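Local coordinates for protein abietadiene synthase, chloroplastic (Abies grandis, PDB 3S9V) that belongs to the terpene synthase family of largely helical enzymes and combines an N-terminal terpene synthase domain with a metal-binding domain, at residues 34-37 with 38-41; 462-465 with 466-470; 562-565 with 566-569. All coordinates share one frame; numbering follows the deposited sequence.

Interactions 1 and 2 each lie along one helix, and the two helices, 29-46 and 461-491, pack on each other with contact centres about 11 Å apart. A salt bridge joins them, Glu39 OE2 to Lys462 NZ at 3.0 Å, and beside it Leu36 CD1 rests 3.7 Å from Glu465 CG. Ile40 CD1 lies 3.7 Å from Tyr463 CD1 and 3.8 Å from Leu466 CD2. Interaction 3 is remote: its centre is about 59 Å from that of interaction 1 and about 55 Å from that of interaction 2. It lies in a connection between two helices, in the metal-binding domain of the terpene synthase family.

Interaction 1. Residues 34-37 with 38-41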
loop_
_atom_site.group_PDB
_atom_site.type_symbol
_atom_site.label_atom_id
_atom_site.label_comp_id
_atom_site.label_asym_id
_atom_site.label_seq_id
_atom_site.Cartn_x
_atom_site.Cartn_y
_atom_site.Cartn_z
ATOM N N GLU A 34 11.572 5.927 21.150
ATOM C CA GLU A 34 11.521 7.381 21.155
ATOM C C GLU A 34 12.644 7.929 20.267
ATOM O O GLU A 34 12.441 8.862 19.484
ATOM C CB GLU A 34 11.665 7.893 22.593
ATOM C CG GLU A 34 11.539 9.408 22.753
ATOM C CD GLU A 34 11.237 9.829 24.194
ATOM O OE1 GLU A 34 11.987 9.425 25.112
ATOM O OE2 GLU A 34 10.246 10.569 24.402
ATOM N N THR A 35 13.824 7.331 20.386
ATOM C CA THR A 35 14.981 7.748 19.608
ATOM C C THR A 35 14.698 7.604 18.118
ATOM O O THR A 35 14.877 8.545 17.348
ATOM C CB THR A 35 16.221 6.901 19.974
ATOM O OG1 THR A 35 16.507 7.063 21.366
ATOM C CG2 THR A 35 17.432 7.337 19.165
ATOM N N LEU A 36 14.258 6.418 17.719
ATOM C CA LEU A 36 13.953 6.155 16.324
ATOM C C LEU A 36 12.943 7.148 15.766
ATOM O O LEU A 36 13.084 7.627 14.640
ATOM C CB LEU A 36 13.432 4.728 16.174
ATOM C CG LEU A 36 14.527 3.668 16.301
ATOM C CD1 LEU A 36 13.927 2.287 16.519
ATOM C CD2 LEU A 36 15.366 3.689 15.039
ATOM N N ILE A 37 11.933 7.467 16.565
ATOM C CA ILE A 37 10.898 8.395 16.140
ATOM C C ILE A 37 11.435 9.795 15.890
ATOM O O ILE A 37 11.051 10.446 14.921
ATOM C CB ILE A 37 9.744 8.468 17.175
ATOM C CG1 ILE A 37 9.019 7.121 17.244
ATOM C CG2 ILE A 37 8.742 9.533 16.779
ATOM C CD1 ILE A 37 7.852 7.101 18.208
ATOM N N SER A 38 12.319 10.273 16.758
ATOM C CA SER A 38 12.856 11.610 16.558
ATOM C C SER A 38 13.823 11.613 15.370
ATOM O O SER A 38 13.952 12.614 14.667
ATOM C CB SER A 38 13.553 12.111 17.832
ATOM O OG SER A 38 14.711 11.352 18.119
ATOM N N GLU A 39 14.483 10.482 15.135
ATOM C CA GLU A 39 15.430 10.375 14.032
ATOM C C GLU A 39 14.715 10.312 12.690
ATOM O O GLU A 39 15.185 10.864 11.695
ATOM C CB GLU A 39 16.318 9.141 14.210
ATOM C CG GLU A 39 17.366 9.303 15.300
ATOM C CD GLU A 39 18.240 8.073 15.469
ATOM O OE1 GLU A 39 19.250 8.158 16.204
ATOM O OE2 GLU A 39 17.917 7.022 14.873
ATOM N N ILE A 40 13.574 9.632 12.674
ATOM C CA ILE A 40 12.780 9.500 11.462
ATOM C C ILE A 40 12.049 10.808 11.183
ATOM O O ILE A 40 11.819 11.169 10.026
ATOM C CB ILE A 40 11.780 8.331 11.592
ATOM C CG1 ILE A 40 12.548 7.008 11.572
ATOM C CG2 ILE A 40 10.753 8.381 10.473
ATOM C CD1 ILE A 40 11.680 5.795 11.817
ATOM N N LYS A 41 11.690 11.529 12.240
ATOM C CA LYS A 41 11.030 12.817 12.048
ATOM C C LYS A 41 12.033 13.770 11.400
ATOM O O LYS A 41 11.665 14.610 10.584
ATOM C CB LYS A 41 10.551 13.404 13.379
ATOM C CG LYS A 41 9.249 12.820 13.896
ATOM C CD LYS A 41 8.767 13.597 15.108
ATOM C CE LYS A 41 7.402 13.128 15.575
ATOM N NZ LYS A 41 6.915 13.956 16.717
#
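Two donors grip the carbonyl oxygen of Thr35. Thr35 O accepts from Ser38 OG at 2.9 Å and from Glu39 N, the regular helical donor, at 3.0 Å. Their directions differ: the amide arrives close to the line of the carbonyl, with a C=O...donor angle of 161°, whereas the hydroxyl comes from the flank at 124°. The serine hydroxyl is brought there by a chi1 of 66°, which sets OG between the backbone N and carbonyl carbon of Ser38 and folds it back onto the preceding turn.

This is helix 29-46 in mid-course, with i to i+4 bonds running through all four carbonyls of 34-37. On one flank Thr35 and Glu39 run alongside each other in the same direction, and the methyl CG2 of Thr35 touches Glu39 OE1 at 3.6 Å. Thr35 OG1 turns to Lys31 O, one turn earlier. Further round the helix, Ile37 and Lys41 are likewise aligned: Ile37 CG2 meets the lysine at Lys41 CE, 4.0 Å away, while Lys41 CB and CG pass by Ile37 O. Ile40 folds CG1 back to 3.2 Å from Leu36 O, while its side chain and that of Leu36 face helix 461-491. Ile37, Ile40 and Lys41 also meet Phe289.

The chemistry implies different roles for two polar side chains. Ser38 is tied within its own helix, its hydroxyl satisfied by a carbonyl of the preceding turn, Thr35 O. Glu39 links two helices, since OE2 forms a salt bridge with Lys462 of helix 461-491 while OE1 stays by the threonine methyl.

Interaction 2. Residues 462-465 with 466-470; sequences KYLE and LAKLD
Leu464 and Lys468, one turn apart, make the closest side-chain contact between 462-465 and 466-470. The lysine methylene CE of Lys468 lies 3.9 Å from Leu464 CD1 and equally near Leu464 CG; the two side chains cross at a slant. Different first torsions bring them together: Leu464 sends CG anti to its backbone N (chi1 -174°) and on toward the following turn, while Lys468 places CG beside its own N and then extends fully. Near the base of the lysine, Lys468 CG lies 3.3 Å from Leu464 O, the carbonyl one turn back. A looser pair follows one residue on, Glu465 CG to Leu469 CD1 at 4.2 Å.

Both pairs lie on the opening part of helix 461-491, in a fold built mainly of alpha-helices. Its i to i+4 ladder includes Ala467 N to Tyr463 O at 2.9 Å and Leu469 N to Glu465 O at 3.1 Å.

Farther out, neighbouring elements hold these groups. Tyr441 lies against Leu464, and Ile438 of helix 430-440 against both Ala467 and Lys468. The extended Glu465 carries its carboxylate to a salt bridge with Arg32 of helix 29-46. Tyr463 sits among residues of helix 269-282 and hydrogen-bonds through OH to Tyr457 O, while Leu466 packs on Ile285.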
loop_
_atom_site.group_PDB
_atom_site.type_symbol
_atom_site.label_atom_id
_atom_site.label_comp_id
_atom_site.label_asym_id
_atom_site.label_seq_id
_atom_site.Cartn_x
_atom_site.Cartn_y
_atom_site.Cartn_z
ATOM N N LYS A 462 16.208 1.767 10.084
ATOM C CA LYS A 462 15.457 2.413 11.154
ATOM C C LYS A 462 13.939 2.273 11.069
ATOM O O LYS A 462 13.274 2.163 12.098
ATOM C CB LYS A 462 15.862 3.886 11.250
ATOM C CG LYS A 462 17.303 4.047 11.686
ATOM C CD LYS A 462 17.719 5.495 11.844
ATOM C CE LYS A 462 19.151 5.568 12.367
ATOM N NZ LYS A 462 19.680 6.961 12.396
ATOM N N TYR A 463 13.383 2.279 9.859
ATOM C CA TYR A 463 11.944 2.121 9.711
ATOM C C TYR A 463 11.569 0.734 10.228
ATOM O O TYR A 463 10.648 0.584 11.025
ATOM C CB TYR A 463 11.511 2.212 8.239
ATOM C CG TYR A 463 11.639 3.568 7.580
ATOM C CD1 TYR A 463 11.334 4.738 8.272
ATOM C CD2 TYR A 463 11.996 3.673 6.236
ATOM C CE1 TYR A 463 11.376 5.980 7.642
ATOM C CE2 TYR A 463 12.040 4.908 5.592
ATOM C CZ TYR A 463 11.730 6.060 6.301
ATOM O OH TYR A 463 11.778 7.288 5.676
ATOM N N LEU A 464 12.296 -0.276 9.758
ATOM C CA LEU A 464 12.042 -1.661 10.132
ATOM C C LEU A 464 12.275 -1.930 11.614
ATOM O O LEU A 464 11.521 -2.672 12.246
ATOM C CB LEU A 464 12.917 -2.604 9.300
ATOM C CG LEU A 464 12.618 -4.088 9.529
ATOM C CD1 LEU A 464 11.126 -4.354 9.310
ATOM C CD2 LEU A 464 13.456 -4.935 8.598
ATOM N N GLU A 465 13.324 -1.334 12.165
ATOM C CA GLU A 465 13.627 -1.516 13.573
ATOM C C GLU A 465 12.458 -0.985 14.394
ATOM O O GLU A 465 11.999 -1.635 15.332
ATOM C CB GLU A 465 14.906 -0.762 13.937
ATOM C CG GLU A 465 15.337 -0.925 15.383
ATOM C CD GLU A 465 16.638 -0.205 15.689
ATOM O OE1 GLU A 465 17.120 -0.321 16.836
ATOM O OE2 GLU A 465 17.176 0.472 14.784
ATOM N N LEU A 466 11.971 0.196 14.031
ATOM C CA LEU A 466 10.857 0.793 14.754
ATOM C C LEU A 466 9.567 -0.003 14.568
ATOM O O LEU A 466 8.802 -0.171 15.514
ATOM C CB LEU A 466 10.636 2.230 14.296
ATOM C CG LEU A 466 9.454 2.937 14.944
ATOM C CD1 LEU A 466 9.647 2.978 16.461
ATOM C CD2 LEU A 466 9.336 4.342 14.371
ATOM N N ALA A 467 9.336 -0.491 13.351
ATOM C CA ALA A 467 8.139 -1.271 13.039
ATOM C C ALA A 467 8.048 -2.543 13.891
ATOM O O ALA A 467 6.959 -2.944 14.314
ATOM C CB ALA A 467 8.130 -1.643 11.559
ATOM N N LYS A 468 9.188 -3.183 14.129
ATOM C CA LYS A 468 9.205 -4.401 14.924
ATOM C C LYS A 468 9.006 -4.094 16.408
ATOM O O LYS A 468 8.176 -4.717 17.077
ATOM C CB LYS A 468 10.518 -5.161 14.698
ATOM C CG LYS A 468 10.665 -5.720 13.290
ATOM C CD LYS A 468 11.938 -6.547 13.138
ATOM C CE LYS A 468 12.000 -7.210 11.771
ATOM N NZ LYS A 468 13.282 -7.942 11.568
ATOM N N LEU A 469 9.758 -3.126 16.917
ATOM C CA LEU A 469 9.638 -2.748 18.319
ATOM C C LEU A 469 8.222 -2.273 18.641
ATOM O O LEU A 469 7.662 -2.614 19.682
ATOM C CB LEU A 469 10.641 -1.636 18.658
ATOM C CG LEU A 469 12.118 -2.028 18.785
ATOM C CD1 LEU A 469 12.992 -0.786 18.871
ATOM C CD2 LEU A 469 12.307 -2.895 20.023
ATOM N N ASP A 470 7.640 -1.491 17.739
ATOM C CA ASP A 470 6.305 -0.951 17.962
ATOM C C ASP A 470 5.241 -2.033 17.857
ATOM O O ASP A 470 4.290 -2.049 18.643
ATOM C CB ASP A 470 6.014 0.182 16.966
ATOM C CG ASP A 470 4.776 1.002 17.346
ATOM O OD1 ASP A 470 4.708 1.493 18.496
ATOM O OD2 ASP A 470 3.876 1.165 16.491
#

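Interaction 3. Residues 562-565 with 566-569; sequences LSLV and DQMP
Val565 and Met568 form the tight side of this short connection. Met568 CB lies 3.5 Å from Val565 O. Met568 sets CG beside its backbone N (chi1 -75°) and extends from there, bringing SD within 4.1 Å of Val565 CA. On the way Met568 CG passes 3.6 Å from Leu564 O. Both residues are buried, held against helix 570-594 through Lys573 and Phe576, with Ser556 of helix 547-559 also touching the methionine. Leu564 leans on Glu555 and Arg559 of the same helix, and its CB lies 4.5 Å from Met568 CE, a more distant apolar contact.

The backbone here forms two overlapping type I beta turns, 564-567 and 565-568, as the phi and psi values of Val565, Asp566 and Gln567 indicate. The first is closed by Gln567 N to Leu564 O at 2.9 Å, with the donor 53° out of the carbonyl plane; the second, Met568 N to Val565 O, is weak at 3.3 Å. The turns lie in the connection between helices 547-559 and 570-594, and Pro569 takes the N-cap position of the latter.

The solvent side belongs to Asp566 and Gln567. They are exposed and both touch a crystal neighbour, so their poses may owe something to the lattice. Gln567 slants across Leu564, and the two side chains come near at one place, Gln567 NE2 to Leu564 CD2 at 3.3 Å, an amide against a methyl without hydrogen bonding.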
loop_
_atom_site.group_PDB
_atom_site.type_symbol
_atom_site.label_atom_id
_atom_site.label_comp_id
_atom_site.label_asym_id
_atom_site.label_seq_id
_atom_site.Cartn_x
_atom_site.Cartn_y
_atom_site.Cartn_z
ATOM N N LEU A 562 -35.192 -5.682 36.819
ATOM C CA LEU A 562 -35.228 -7.132 36.958
ATOM C C LEU A 562 -36.619 -7.617 37.350
ATOM O O LEU A 562 -36.761 -8.632 38.023
ATOM C CB LEU A 562 -34.212 -7.579 38.016
ATOM C CG LEU A 562 -32.767 -7.122 37.797
ATOM C CD1 LEU A 562 -31.891 -7.618 38.935
ATOM C CD2 LEU A 562 -32.254 -7.649 36.470
ATOM N N SER A 563 -37.645 -6.897 36.914
ATOM C CA SER A 563 -39.024 -7.252 37.242
ATOM C C SER A 563 -39.609 -8.419 36.450
ATOM O O SER A 563 -40.745 -8.824 36.706
ATOM C CB SER A 563 -39.929 -6.042 37.044
ATOM O OG SER A 563 -39.918 -5.644 35.684
ATOM N N LEU A 564 -38.858 -8.954 35.491
ATOM C CA LEU A 564 -39.361 -10.061 34.678
ATOM C C LEU A 564 -38.464 -11.291 34.710
ATOM O O LEU A 564 -38.789 -12.317 34.119
ATOM C CB LEU A 564 -39.557 -9.605 33.225
ATOM C CG LEU A 564 -40.518 -8.434 33.027
ATOM C CD1 LEU A 564 -40.642 -8.113 31.560
ATOM C CD2 LEU A 564 -41.877 -8.784 33.608
ATOM N N VAL A 565 -37.342 -11.181 35.408
ATOM C CA VAL A 565 -36.384 -12.276 35.518
ATOM C C VAL A 565 -36.997 -13.583 36.035
ATOM O O VAL A 565 -36.533 -14.675 35.701
ATOM C CB VAL A 565 -35.207 -11.859 36.435
ATOM C CG1 VAL A 565 -34.367 -13.063 36.811
ATOM C CG2 VAL A 565 -34.345 -10.833 35.722
ATOM N N ASP A 566 -38.044 -13.469 36.845
ATOM C CA ASP A 566 -38.708 -14.643 37.407
ATOM C C ASP A 566 -39.579 -15.375 36.385
ATOM O O ASP A 566 -39.878 -16.555 36.556
ATOM C CB ASP A 566 -39.554 -14.236 38.621
ATOM C CG ASP A 566 -38.705 -13.888 39.837
ATOM O OD1 ASP A 566 -39.209 -13.172 40.730
ATOM O OD2 ASP A 566 -37.537 -14.339 39.906
ATOM N N GLN A 567 -39.985 -14.679 35.328
ATOM C CA GLN A 567 -40.814 -15.292 34.292
ATOM C C GLN A 567 -39.949 -15.810 33.151
ATOM O O GLN A 567 -40.467 -16.226 32.122
ATOM C CB GLN A 567 -41.808 -14.273 33.729
ATOM C CG GLN A 567 -42.715 -13.649 34.770
ATOM C CD GLN A 567 -43.603 -12.560 34.202
ATOM O OE1 GLN A 567 -44.324 -12.776 33.228
ATOM N NE2 GLN A 567 -43.558 -11.382 34.814
ATOM N N MET A 568 -38.633 -15.791 33.344
ATOM C CA MET A 568 -37.695 -16.215 32.311
ATOM C C MET A 568 -37.165 -17.632 32.406
ATOM O O MET A 568 -36.919 -18.150 33.496
ATOM C CB MET A 568 -36.480 -15.279 32.281
ATOM C CG MET A 568 -36.707 -13.920 31.651
ATOM S SD MET A 568 -35.191 -12.906 31.605
ATOM C CE MET A 568 -35.937 -11.300 31.226
ATOM N N PRO A 569 -36.966 -18.275 31.246
ATOM C CA PRO A 569 -36.442 -19.639 31.197
ATOM C C PRO A 569 -35.081 -19.598 31.889
ATOM O O PRO A 569 -34.497 -18.521 32.054
ATOM C CB PRO A 569 -36.295 -19.899 29.701
ATOM C CG PRO A 569 -37.388 -19.076 29.103
ATOM C CD PRO A 569 -37.318 -17.795 29.897
#